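Local coordinates for Alpha/beta hydrolase fold protein (Ochrobactrum, PDB 4G9E) that opens the lactone ring of N-acyl homoserine lactones and holds N-butanoyl-L-homoserine in its pocket here, at residues Glu23-Leu28 and Glu117-Met122; Leu27-Gly32 and Ala260-Phe265; Gly46-Gly49 and Arg53-Ala56; Val97-Ser102 and Ala249-Ala254; Met122-Pro127 and Ala256-Tyr261. One frame throughout, in Å; residues are numbered along the deposited sequence. Where two conformers were deposited one is given.

Interaction 1 of 5, residues Glu23-Leu28 and Glu117-Met122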
# COMPACT_ATOMS: atom_id res chain seq x y z
N GLU A 23 10.22 15.46 -11.90
CA GLU A 23 11.42 16.07 -11.34
C GLU A 23 11.31 16.35 -9.85
O GLU A 23 12.30 16.67 -9.20
CB GLU A 23 11.71 17.40 -12.04
CG GLU A 23 12.22 17.28 -13.45
CD GLU A 23 12.52 18.64 -14.06
OE1 GLU A 23 11.92 19.64 -13.63
OE2 GLU A 23 13.37 18.70 -14.98
N GLY A 24 10.09 16.27 -9.32
CA GLY A 24 9.83 16.66 -7.95
C GLY A 24 10.16 15.58 -6.94
O GLY A 24 10.69 14.52 -7.29
N ALA A 25 9.83 15.87 -5.69
CA ALA A 25 10.06 14.94 -4.59
C ALA A 25 9.53 13.54 -4.89
O ALA A 25 8.52 13.36 -5.57
CB ALA A 25 9.41 15.49 -3.33
N PRO A 26 10.21 12.51 -4.38
CA PRO A 26 9.78 11.13 -4.65
C PRO A 26 8.60 10.66 -3.80
O PRO A 26 8.47 11.01 -2.62
CB PRO A 26 11.04 10.32 -4.33
CG PRO A 26 11.77 11.15 -3.32
CD PRO A 26 11.53 12.57 -3.72
N LEU A 27 7.76 9.84 -4.42
CA LEU A 27 6.63 9.17 -3.79
C LEU A 27 6.75 7.69 -4.07
O LEU A 27 6.73 7.27 -5.23
CB LEU A 27 5.31 9.68 -4.40
CG LEU A 27 4.07 8.92 -3.92
CD1 LEU A 27 3.70 9.31 -2.49
CD2 LEU A 27 2.90 9.14 -4.86
N LEU A 28 6.90 6.89 -3.02
CA LEU A 28 6.85 5.44 -3.14
C LEU A 28 5.40 5.01 -2.97
O LEU A 28 4.79 5.32 -1.95
CB LEU A 28 7.71 4.81 -2.05
CG LEU A 28 7.57 3.30 -1.89
CD1 LEU A 28 8.01 2.57 -3.14
CD2 LEU A 28 8.39 2.82 -0.68
N GLU A 117 13.73 8.70 7.42
CA GLU A 117 13.59 10.02 6.79
C GLU A 117 12.31 10.13 5.93
O GLU A 117 12.13 11.13 5.21
CB GLU A 117 14.84 10.39 6.01
CG GLU A 117 16.05 10.68 6.89
CD GLU A 117 15.98 12.06 7.66
OE1 GLU A 117 14.99 12.85 7.51
OE2 GLU A 117 16.94 12.35 8.42
N MET A 118 11.43 9.13 6.05
CA MET A 118 10.13 9.19 5.39
C MET A 118 9.48 10.54 5.68
O MET A 118 9.39 10.95 6.83
CB MET A 118 9.24 8.07 5.94
CG MET A 118 8.07 7.73 5.03
SD MET A 118 6.87 6.59 5.74
CE MET A 118 7.87 5.12 5.97
N ARG A 119 9.00 11.21 4.64
CA ARG A 119 8.46 12.54 4.86
C ARG A 119 6.99 12.56 5.21
O ARG A 119 6.47 13.55 5.72
CB ARG A 119 8.79 13.47 3.70
CG ARG A 119 10.22 13.98 3.85
CD ARG A 119 10.59 15.09 2.91
NE ARG A 119 10.97 14.58 1.61
CZ ARG A 119 11.37 15.35 0.61
NH1 ARG A 119 11.45 16.67 0.77
NH2 ARG A 119 11.70 14.81 -0.56
N GLY A 120 6.31 11.44 4.97
CA GLY A 120 4.91 11.30 5.33
C GLY A 120 4.46 9.93 4.87
O GLY A 120 5.09 9.33 4.00
N LEU A 121 3.35 9.46 5.43
CA LEU A 121 2.75 8.19 5.04
C LEU A 121 1.26 8.40 4.83
O LEU A 121 0.59 8.88 5.74
CB LEU A 121 2.95 7.15 6.15
CG LEU A 121 2.21 5.82 5.98
CD1 LEU A 121 2.73 5.07 4.78
CD2 LEU A 121 2.37 4.98 7.24
N MET A 122 0.76 8.05 3.65
CA MET A 122 -0.69 8.03 3.41
C MET A 122 -1.12 6.58 3.28
O MET A 122 -0.50 5.81 2.55
CB MET A 122 -1.07 8.80 2.13
CG MET A 122 -2.57 8.73 1.83
SD MET A 122 -3.08 9.65 0.37
CE MET A 122 -2.97 11.32 1.01

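Interaction 2 of 5, residues Leu27-Gly32 and Ala260-Phe265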
# COMPACT_ATOMS: atom_id res chain seq x y z
N LEU A 27 7.76 9.84 -4.42
CA LEU A 27 6.63 9.17 -3.79
C LEU A 27 6.75 7.69 -4.07
O LEU A 27 6.73 7.27 -5.23
CB LEU A 27 5.31 9.68 -4.40
CG LEU A 27 4.07 8.92 -3.92
CD1 LEU A 27 3.70 9.31 -2.49
CD2 LEU A 27 2.90 9.14 -4.86
N LEU A 28 6.90 6.89 -3.02
CA LEU A 28 6.85 5.44 -3.14
C LEU A 28 5.40 5.01 -2.97
O LEU A 28 4.79 5.32 -1.95
CB LEU A 28 7.71 4.81 -2.05
CG LEU A 28 7.57 3.30 -1.89
CD1 LEU A 28 8.01 2.57 -3.14
CD2 LEU A 28 8.39 2.82 -0.68
N MET A 29 4.86 4.31 -3.96
CA MET A 29 3.50 3.77 -3.88
C MET A 29 3.60 2.26 -3.74
O MET A 29 4.24 1.61 -4.58
CB MET A 29 2.70 4.13 -5.14
CG MET A 29 2.55 5.62 -5.36
SD MET A 29 1.48 6.05 -6.75
CE MET A 29 -0.12 5.83 -5.98
N ILE A 30 2.97 1.71 -2.70
CA ILE A 30 3.06 0.28 -2.40
C ILE A 30 1.68 -0.35 -2.58
O ILE A 30 0.72 0.02 -1.91
CB ILE A 30 3.54 0.02 -0.95
CG1 ILE A 30 4.80 0.84 -0.62
CG2 ILE A 30 3.80 -1.46 -0.76
CD1 ILE A 30 5.23 0.70 0.82
N HIS A 31 1.60 -1.31 -3.50
CA HIS A 31 0.34 -1.95 -3.86
C HIS A 31 -0.16 -2.93 -2.80
O HIS A 31 0.50 -3.22 -1.80
CB HIS A 31 0.48 -2.65 -5.21
CG HIS A 31 1.39 -3.84 -5.19
ND1 HIS A 31 1.01 -5.07 -4.67
CD2 HIS A 31 2.66 -4.00 -5.63
CE1 HIS A 31 2.01 -5.92 -4.79
NE2 HIS A 31 3.02 -5.30 -5.37
N GLY A 32 -1.36 -3.44 -3.05
CA GLY A 32 -2.04 -4.32 -2.12
C GLY A 32 -1.88 -5.81 -2.38
O GLY A 32 -1.14 -6.23 -3.27
N ALA A 260 -6.37 14.86 -5.56
CA ALA A 260 -6.41 16.12 -4.81
C ALA A 260 -5.80 15.91 -3.42
O ALA A 260 -4.98 16.71 -2.96
CB ALA A 260 -7.83 16.65 -4.71
N TYR A 261 -6.21 14.85 -2.74
CA TYR A 261 -5.64 14.54 -1.44
C TYR A 261 -4.15 14.20 -1.52
O TYR A 261 -3.35 14.71 -0.74
CB TYR A 261 -6.37 13.38 -0.77
CG TYR A 261 -7.75 13.71 -0.29
CD1 TYR A 261 -7.95 14.48 0.85
CD2 TYR A 261 -8.87 13.24 -0.96
CE1 TYR A 261 -9.22 14.78 1.30
CE2 TYR A 261 -10.15 13.53 -0.51
CZ TYR A 261 -10.31 14.30 0.62
OH TYR A 261 -11.58 14.60 1.07
N LEU A 262 -3.78 13.33 -2.45
CA LEU A 262 -2.40 12.88 -2.54
C LEU A 262 -1.48 14.04 -2.89
O LEU A 262 -0.42 14.20 -2.27
CB LEU A 262 -2.28 11.75 -3.56
CG LEU A 262 -0.86 11.20 -3.76
CD1 LEU A 262 -0.25 10.73 -2.44
CD2 LEU A 262 -0.87 10.09 -4.81
N ALA A 263 -1.86 14.85 -3.87
CA ALA A 263 -1.04 16.00 -4.24
C ALA A 263 -0.87 16.98 -3.08
O ALA A 263 0.22 17.51 -2.85
CB ALA A 263 -1.64 16.72 -5.45
N ARG A 264 -1.96 17.24 -2.37
CA ARG A 264 -1.90 18.18 -1.26
C ARG A 264 -1.00 17.64 -0.15
O ARG A 264 -0.20 18.37 0.43
CB ARG A 264 -3.30 18.52 -0.73
CG ARG A 264 -3.31 19.69 0.23
CD ARG A 264 -4.72 20.18 0.48
NE ARG A 264 -5.59 19.25 1.21
CZ ARG A 264 -6.66 18.65 0.70
NH1 ARG A 264 -7.41 17.87 1.47
NH2 ARG A 264 -6.99 18.82 -0.57
N PHE A 265 -1.11 16.35 0.12
CA PHE A 265 -0.29 15.70 1.13
C PHE A 265 1.19 15.76 0.74
O PHE A 265 2.04 16.10 1.57
CB PHE A 265 -0.74 14.26 1.32
CG PHE A 265 -0.03 13.55 2.44
CD1 PHE A 265 -0.10 14.04 3.73
CD2 PHE A 265 0.69 12.39 2.20
CE1 PHE A 265 0.55 13.38 4.77
CE2 PHE A 265 1.34 11.72 3.24
CZ PHE A 265 1.25 12.21 4.52

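Interaction 3 of 5, residues Gly46-Gly49 and Arg53-Ala56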
# COMPACT_ATOMS: atom_id res chain seq x y z
N GLY A 46 -0.42 10.20 -14.87
CA GLY A 46 -1.18 11.43 -14.75
C GLY A 46 -0.42 12.57 -14.11
O GLY A 46 0.81 12.58 -14.06
N GLU A 47 -1.19 13.52 -13.58
CA GLU A 47 -0.61 14.75 -13.07
C GLU A 47 0.37 14.49 -11.89
O GLU A 47 1.35 15.19 -11.74
CB GLU A 47 -1.73 15.72 -12.65
CG GLU A 47 -2.32 16.40 -13.86
CD GLU A 47 -1.27 16.88 -14.87
OE1 GLU A 47 -1.25 16.30 -15.98
OE2 GLU A 47 -0.50 17.88 -14.65
N ILE A 48 0.06 13.48 -11.08
CA ILE A 48 0.92 13.17 -9.96
C ILE A 48 2.32 12.79 -10.45
O ILE A 48 3.33 13.35 -10.01
CB ILE A 48 0.34 12.06 -9.06
CG1 ILE A 48 -1.03 12.46 -8.48
CG2 ILE A 48 1.31 11.72 -7.93
CD1 ILE A 48 -0.99 13.65 -7.55
N GLY A 49 2.37 11.83 -11.37
CA GLY A 49 3.62 11.34 -11.92
C GLY A 49 4.35 12.31 -12.82
O GLY A 49 5.57 12.21 -13.00
N ARG A 53 8.33 12.33 -8.62
CA ARG A 53 8.95 11.07 -9.02
C ARG A 53 8.20 9.92 -8.35
O ARG A 53 8.47 9.57 -7.20
CB ARG A 53 10.42 11.06 -8.64
CG ARG A 53 11.16 9.81 -9.05
CD ARG A 53 12.62 9.93 -8.68
NE ARG A 53 13.41 8.79 -9.11
CZ ARG A 53 14.73 8.73 -9.00
NH1 ARG A 53 15.38 9.75 -8.46
NH2 ARG A 53 15.41 7.67 -9.42
N VAL A 54 7.25 9.35 -9.08
CA VAL A 54 6.44 8.25 -8.55
C VAL A 54 7.16 6.93 -8.79
O VAL A 54 7.58 6.64 -9.92
CB VAL A 54 5.05 8.22 -9.20
CG1 VAL A 54 4.27 7.00 -8.75
CG2 VAL A 54 4.29 9.50 -8.87
N ILE A 55 7.32 6.15 -7.72
CA ILE A 55 8.02 4.87 -7.76
C ILE A 55 7.04 3.80 -7.32
O ILE A 55 6.52 3.86 -6.21
CB ILE A 55 9.22 4.90 -6.79
CG1 ILE A 55 10.15 6.06 -7.15
CG2 ILE A 55 9.95 3.57 -6.80
CD1 ILE A 55 11.13 6.44 -6.06
N ALA A 56 6.75 2.85 -8.21
CA ALA A 56 5.72 1.83 -7.97
C ALA A 56 6.29 0.45 -8.23
O ALA A 56 6.21 -0.05 -9.36
CB ALA A 56 4.50 2.09 -8.84

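Interaction 4 of 5, residues Val97-Ser102 and Ala249-Ala254. With C4L (N-butanoyl-L-homoserine), chain C.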
# COMPACT_ATOMS: atom_id res chain seq x y z
N VAL A 97 8.01 10.39 0.34
CA VAL A 97 6.67 10.23 0.90
C VAL A 97 6.21 8.83 0.49
O VAL A 97 6.52 8.38 -0.61
CB VAL A 97 5.70 11.30 0.33
CG1 VAL A 97 4.27 11.08 0.84
CG2 VAL A 97 6.20 12.70 0.68
N VAL A 98 5.50 8.13 1.38
CA VAL A 98 5.02 6.79 1.08
C VAL A 98 3.50 6.78 1.03
O VAL A 98 2.85 7.30 1.93
CB VAL A 98 5.55 5.75 2.09
CG1 VAL A 98 4.97 4.36 1.80
CG2 VAL A 98 7.08 5.73 2.04
N PHE A 99 2.96 6.20 -0.04
CA PHE A 99 1.54 5.89 -0.12
C PHE A 99 1.41 4.38 -0.11
O PHE A 99 1.99 3.70 -0.95
CB PHE A 99 0.91 6.44 -1.41
CG PHE A 99 -0.46 5.90 -1.65
CD1 PHE A 99 -1.52 6.33 -0.88
CD2 PHE A 99 -0.67 4.88 -2.57
CE1 PHE A 99 -2.79 5.80 -1.06
CE2 PHE A 99 -1.94 4.34 -2.75
CZ PHE A 99 -2.99 4.80 -1.99
N GLY A 100 0.63 3.85 0.83
CA GLY A 100 0.41 2.42 0.90
C GLY A 100 -1.05 2.08 0.74
O GLY A 100 -1.90 2.59 1.48
N TRP A 101 -1.33 1.20 -0.22
CA TRP A 101 -2.68 0.73 -0.49
C TRP A 101 -2.91 -0.62 0.18
O TRP A 101 -2.35 -1.63 -0.26
CB TRP A 101 -2.91 0.62 -2.00
CG TRP A 101 -4.24 0.05 -2.35
CD1 TRP A 101 -5.43 0.30 -1.72
CD2 TRP A 101 -4.52 -0.88 -3.39
NE1 TRP A 101 -6.44 -0.43 -2.31
CE2 TRP A 101 -5.91 -1.15 -3.35
CE3 TRP A 101 -3.75 -1.48 -4.38
CZ2 TRP A 101 -6.52 -2.02 -4.25
CZ3 TRP A 101 -4.36 -2.35 -5.27
CH2 TRP A 101 -5.73 -2.61 -5.20
N SER A 102 -3.73 -0.62 1.22
CA SER A 102 -4.25 -1.82 1.86
C SER A 102 -3.09 -2.61 2.48
O SER A 102 -2.47 -2.10 3.40
CB SER A 102 -5.13 -2.61 0.90
OG SER A 102 -5.94 -3.50 1.64
N ALA A 249 -10.37 1.11 -3.71
CA ALA A 249 -9.28 1.59 -4.55
C ALA A 249 -9.58 2.97 -5.13
O ALA A 249 -9.65 3.14 -6.35
CB ALA A 249 -8.99 0.61 -5.67
N PRO A 250 -9.75 3.98 -4.26
CA PRO A 250 -10.17 5.29 -4.77
C PRO A 250 -9.18 5.92 -5.75
O PRO A 250 -9.59 6.76 -6.55
CB PRO A 250 -10.32 6.14 -3.50
CG PRO A 250 -9.51 5.40 -2.45
CD PRO A 250 -9.69 3.95 -2.79
N PHE A 251 -7.91 5.54 -5.68
CA PHE A 251 -6.90 6.07 -6.60
C PHE A 251 -7.18 5.70 -8.06
O PHE A 251 -6.70 6.38 -8.96
CB PHE A 251 -5.51 5.59 -6.18
CG PHE A 251 -5.39 4.10 -6.15
CD1 PHE A 251 -5.09 3.41 -7.32
CD2 PHE A 251 -5.65 3.38 -4.99
CE1 PHE A 251 -5.02 2.04 -7.33
CE2 PHE A 251 -5.60 1.99 -5.01
CZ PHE A 251 -5.28 1.33 -6.17
N ARG A 252 -7.96 4.64 -8.29
CA ARG A 252 -8.38 4.30 -9.66
C ARG A 252 -9.88 4.49 -9.89
O ARG A 252 -10.31 4.73 -11.02
CB ARG A 252 -7.94 2.89 -10.06
CG ARG A 252 -8.60 1.76 -9.27
CD ARG A 252 -8.00 0.37 -9.58
NE ARG A 252 -8.03 0.08 -11.02
CZ ARG A 252 -9.10 -0.35 -11.67
NH1 ARG A 252 -10.23 -0.60 -11.01
NH2 ARG A 252 -9.05 -0.53 -12.99
N GLU A 253 -10.68 4.39 -8.83
CA GLU A 253 -12.13 4.54 -8.92
C GLU A 253 -12.53 6.01 -9.04
O GLU A 253 -13.51 6.34 -9.71
CB GLU A 253 -12.79 3.92 -7.69
CG GLU A 253 -12.64 2.40 -7.58
CD GLU A 253 -13.09 1.86 -6.23
OE1 GLU A 253 -12.56 2.30 -5.19
OE2 GLU A 253 -13.96 0.97 -6.20
N ALA A 254 -11.78 6.88 -8.38
CA ALA A 254 -12.05 8.30 -8.36
C ALA A 254 -10.73 9.07 -8.41
O ALA A 254 -10.37 9.76 -7.46
CB ALA A 254 -12.81 8.67 -7.11
O1 C4L C . -6.27 -5.23 -0.61
C4 C4L C . -5.52 -5.69 0.28
O2 C4L C . -4.28 -5.52 0.30
C3 C4L C . -6.12 -6.53 1.39
C2 C4L C . -7.60 -6.18 1.61
C1 C4L C . -8.35 -7.29 2.33
O3 C4L C . -8.53 -8.42 1.46
N1 C4L C . -5.42 -6.36 2.66
C5 C4L C . -4.60 -7.28 3.16
O4 C4L C . -4.38 -8.35 2.61
C6 C4L C . -3.95 -6.97 4.49
C7 C4L C . -4.10 -8.17 5.42
C8 C4L C . -5.55 -8.45 5.78

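Interaction 5 of 5, residues Met122-Pro127 and Ala256-Tyr261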
# COMPACT_ATOMS: atom_id res chain seq x y z
N MET A 122 0.76 8.05 3.65
CA MET A 122 -0.69 8.03 3.41
C MET A 122 -1.12 6.58 3.28
O MET A 122 -0.50 5.81 2.55
CB MET A 122 -1.07 8.80 2.13
CG MET A 122 -2.57 8.73 1.83
SD MET A 122 -3.08 9.65 0.37
CE MET A 122 -2.97 11.32 1.01
N ILE A 123 -2.18 6.22 4.01
CA ILE A 123 -2.71 4.86 3.97
C ILE A 123 -4.17 4.86 3.53
O ILE A 123 -5.00 5.63 4.02
CB ILE A 123 -2.53 4.13 5.33
CG1 ILE A 123 -3.20 4.89 6.48
CG2 ILE A 123 -1.04 3.92 5.61
CD1 ILE A 123 -3.18 4.14 7.82
N THR A 124 -4.45 3.98 2.57
CA THR A 124 -5.77 3.84 1.96
C THR A 124 -6.12 2.37 1.96
O THR A 124 -5.34 1.54 1.48
CB THR A 124 -5.74 4.37 0.52
OG1 THR A 124 -5.58 5.80 0.54
CG2 THR A 124 -7.00 3.99 -0.26
N GLY A 125 -7.29 2.03 2.48
CA GLY A 125 -7.70 0.64 2.57
C GLY A 125 -7.03 -0.12 3.71
O GLY A 125 -6.98 -1.34 3.68
N THR A 126 -6.56 0.62 4.71
CA THR A 126 -5.72 0.08 5.78
C THR A 126 -6.21 0.56 7.14
O THR A 126 -6.08 1.74 7.46
CB THR A 126 -4.28 0.60 5.62
OG1 THR A 126 -3.79 0.28 4.32
CG2 THR A 126 -3.36 0.04 6.69
N PRO A 127 -6.74 -0.35 7.97
CA PRO A 127 -7.00 -0.01 9.37
C PRO A 127 -5.79 -0.40 10.22
O PRO A 127 -5.44 -1.58 10.27
CB PRO A 127 -8.20 -0.89 9.71
CG PRO A 127 -8.01 -2.12 8.87
CD PRO A 127 -7.19 -1.72 7.65
N ALA A 256 -9.39 11.79 -9.81
CA ALA A 256 -9.26 13.23 -9.60
C ALA A 256 -9.43 13.60 -8.13
O ALA A 256 -8.66 14.42 -7.61
CB ALA A 256 -10.26 13.98 -10.46
N GLU A 257 -10.43 13.03 -7.48
CA GLU A 257 -10.66 13.34 -6.07
C GLU A 257 -9.54 12.78 -5.19
O GLU A 257 -9.05 13.45 -4.27
CB GLU A 257 -12.02 12.83 -5.60
CG GLU A 257 -12.36 13.29 -4.20
CD GLU A 257 -13.84 13.18 -3.89
OE1 GLU A 257 -14.20 13.28 -2.70
OE2 GLU A 257 -14.64 13.01 -4.83
N PHE A 258 -9.12 11.55 -5.46
CA PHE A 258 -8.02 10.97 -4.72
C PHE A 258 -6.74 11.79 -4.91
O PHE A 258 -6.02 12.07 -3.95
CB PHE A 258 -7.79 9.52 -5.15
CG PHE A 258 -6.55 8.92 -4.55
CD1 PHE A 258 -6.56 8.37 -3.28
CD2 PHE A 258 -5.35 8.97 -5.24
CE1 PHE A 258 -5.39 7.85 -2.72
CE2 PHE A 258 -4.18 8.48 -4.70
CZ PHE A 258 -4.20 7.91 -3.44
N ASP A 259 -6.46 12.16 -6.16
CA ASP A 259 -5.25 12.89 -6.48
C ASP A 259 -5.21 14.25 -5.79
O ASP A 259 -4.13 14.75 -5.49
CB ASP A 259 -5.08 13.08 -7.99
CG ASP A 259 -4.67 11.82 -8.71
OD1 ASP A 259 -4.29 10.82 -8.06
OD2 ASP A 259 -4.69 11.84 -9.97
N ALA A 260 -6.37 14.86 -5.56
CA ALA A 260 -6.41 16.12 -4.81
C ALA A 260 -5.80 15.91 -3.42
O ALA A 260 -4.98 16.71 -2.96
CB ALA A 260 -7.83 16.65 -4.71
N TYR A 261 -6.21 14.85 -2.74
CA TYR A 261 -5.64 14.54 -1.44
C TYR A 261 -4.15 14.20 -1.52
O TYR A 261 -3.35 14.71 -0.74
CB TYR A 261 -6.37 13.38 -0.77
CG TYR A 261 -7.75 13.71 -0.29
CD1 TYR A 261 -7.95 14.48 0.85
CD2 TYR A 261 -8.87 13.24 -0.96
CE1 TYR A 261 -9.22 14.78 1.30
CE2 TYR A 261 -10.15 13.53 -0.51
CZ TYR A 261 -10.31 14.30 0.62
OH TYR A 261 -11.58 14.60 1.07

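Interaction 1 of 5, residues Glu23-Leu28 and Glu117-Met122
Arg119 and Pro26 meet at about a right angle, the long arginine side chain running across the small pyrrolidine ring. The far nitrogen of the guanidinium does the touching: Arg119 NH2 lies 3.9 Å from Pro26 CD, which comes up at the edge of the guanidinium, near its plane. Ala25 approaches the same nitrogen obliquely, its methyl carbon CB standing 3.7 Å from Arg119 NH2, so one nitrogen borders both residues. The arginine gets there by a bent route. Its CG stands beside the backbone N and opposite the carbonyl carbon (chi1 -80°), the chain then runs extended, and a turn at chi3 (-82°) swings the planar end round to the proline. These residues lie toward the N-terminal ends of two strands, 24-30 and 120-124, in the central sheet of the alpha/beta hydrolase fold. Strand 97-101 runs between those two strands and is parallel to both, so the arginine spans the gap as a side chain, without any backbone pairing between the segments. No hydrogen bond joins Ala25 or Pro26 to Arg119; the small buried area, 75 Å², comes from aliphatic carbon resting against the guanidinium. What fixes the charged end lies outside the pair: Arg119 NH2 forms a salt bridge with Asp95 OD2, and the side chain of Asp95 in turn touches Pro26. Thr270, on helix 255-270, is touched by the side chains of both Ala25 and Arg119.

Interaction 2 of 5, residues Leu27-Gly32 and Ala260-Phe265
Leu27 and Leu262 form a buried, wholly apolar contact between a strand and a helix, where helix 255-270 packs against one face of the central sheet of the alpha/beta hydrolase fold. The two leucines reach toward each other tip to tip, which lets them bridge backbones whose CA atoms, Leu27 to Leu262, are still 9.8 Å apart. Their methyls pair off. Leu27 CD2 rests 3.9 Å from Leu262 CD2, and Leu27 CD1 is 4.2 Å from Leu262 CD1, so both branches of each fork are engaged. In Leu262 the CG lies opposite the backbone N (chi1 179°), which carries the fork away from the helix and toward the sheet. Met29, two residues farther along the strand, adds a looser touch from its terminal methyl, Met29 CE lying 4.5 Å from Leu262 CD2. The leucine on the helix is also in contact with Ile48, while Leu27 packs on Val97 of the adjoining strand. Beyond Ile30 the strand ends and the chain enters the ligand pocket, and there the bonding turns polar: His31 ND1 donates to Gly32 O over 2.8 Å, meeting a lone pair in the carbonyl plane. His31 NE2 is bonded to Leu59 N, so both nitrogens of the imidazole are engaged and the ring is fixed in rotation, next to a glycine that touches the bound N-butanoyl-L-homoserine. Between strand and helix, by contrast, no directional bond sets the spacing; methyl shape and the exclusion of water hold the two elements together.

Interaction 3 of 5, residues Gly46-Gly49 and Arg53-Ala56
Ile48 turns its CG2 branch opposite the backbone N, with CG1 beside that N (chi1 -60°), and Val54 answers with its own CG2, the branch that stands opposite the carbonyl carbon while CG1 points opposite the backbone N (chi1 174°). The two branches meet, Ile48 CG2 lying 3.8 Å from Val54 CG2, with the side chains crossing obliquely. The setting is a beta-alpha-beta crossover of the alpha/beta hydrolase fold: strand 24-30 leads through helices 41-45 and 47-51 into strand 52-57, its parallel neighbour in the sheet. Helix 47-51 passes almost directly into the strand, so residues only a few positions apart pack helix on sheet. Gly49 and Val54 are the closest pair of the backbone, with Gly49 CA 5.4 Å from Val54 CA. Ser20, just after strand 13-19, the antiparallel neighbour of strand 52-57, ties this junction together, its OG bonding to both Gly49 O and Val54 N. The rest of Ile48 leads away from the valine to Asp259 and Ala263 of helix 255-270, while Leu44 packs on Val54. The second touch of the valine methyl is on the helix backbone itself, with Val54 CG2 3.6 Å from Gly49 CA.

Interaction 4 of 5, residues Val97-Ser102 and Ala249-Ala254
Phe251 drives the edge of its ring into the face of Trp101, a T-shaped stack with the phenyl and the five-membered ring at 73° and their centroids 4.7 Å apart. This is the tight part: Phe251 CE2 sits 3.5 Å from Trp101 CD2, over one face of the indole. Ala249 adds an ordinary apolar touch, its CB 3.9 Å from Trp101 CZ2. The packing is looser at Phe99, whose CZ is 4.3 Å from Phe251 CD2, and farther out Arg252 and Glu253 are partly exposed. Trp101 NE1 is bonded to His248 O, so the indole is pinned by its nitrogen as well as its face. An alanine in place of Trp101 would take away the indole, and would probably leave the Phe251 edge without its face and His248 O without its mate. Ser102 follows with a positive phi (64°), as in a nucleophile elbow, and its OG lies 2.9 Å from both O1 and O2 of the butanoyl-homoserine carboxylate; with His248 and Glu219 it probably makes the catalytic triad. Strand 97-101 thus meets helix 250-253 beside the pocket, flanked by strands 24-30 and 120-124, with Phe258 of helix 255-270 against both Phe99 and Phe251.

Interaction 5 of 5, residues Met122-Pro127 and Ala256-Tyr261
Met122 sends its side chain out straight from the strand, CG opposite the backbone N (chi1 177°) and chi2 likewise extended, until a bend at chi3 (-74°) turns the terminal methyl aside. The sulfur stays by the aromatic ring, Met122 SD lying 4.3 Å from Phe258 CE1 and 5.1 Å from the centroid of that ring, an oblique Met-aromatic contact at 49° to the ring normal. The methyl instead goes to the helix backbone, Met122 CE being 3.8 Å from Tyr261 O and 4.4 Å from Tyr261 CB. The tyrosine ring itself leads off to His241 and Val214. Phe258 also has CG opposite its backbone N, and its ring reaches the strand although its CB does not point there. Thr124 comes at this ring from the rim, with Thr124 OG1 in the ring plane and 3.9 Å from Phe258 CE1. In this layer of the alpha/beta hydrolase fold, helix 255-270 covers strand 120-124, the two short segments running roughly antiparallel and their axes 11.9 Å apart. The hydroxyl of Thr124 is satisfied by Val214 O, on the strand at the other side. Its oxygen can therefore face the ring edge, whose hydrogens are slightly positive, while the polarisable sulfur lies obliquely to that ring, so a contact without hydrogen bonds is likely to gain from weak electrostatics as well as dispersion.

In the fold
Interactions 2 to 5 are buried, whereas interaction 1 lies at the surface and is the one in which a charged group does the touching. All five reach the same sheet. Interactions 2 and 5 share helix 255-270, which lies over strands 24-30 and 120-124, and interaction 1 involves those same two strands near their N-terminal ends. Interaction 3 adds the neighbouring strand 52-57, and interaction 4 the strand in between, 97-101. Chemistry follows place: aliphatic methyls in interactions 2 and 3, a sulfur and a hydroxyl against one aromatic ring in interaction 5, and a T-shaped aromatic pair next to the ligand-bearing serine in interaction 4, whose centre lies about 5 Å from that of interaction 5.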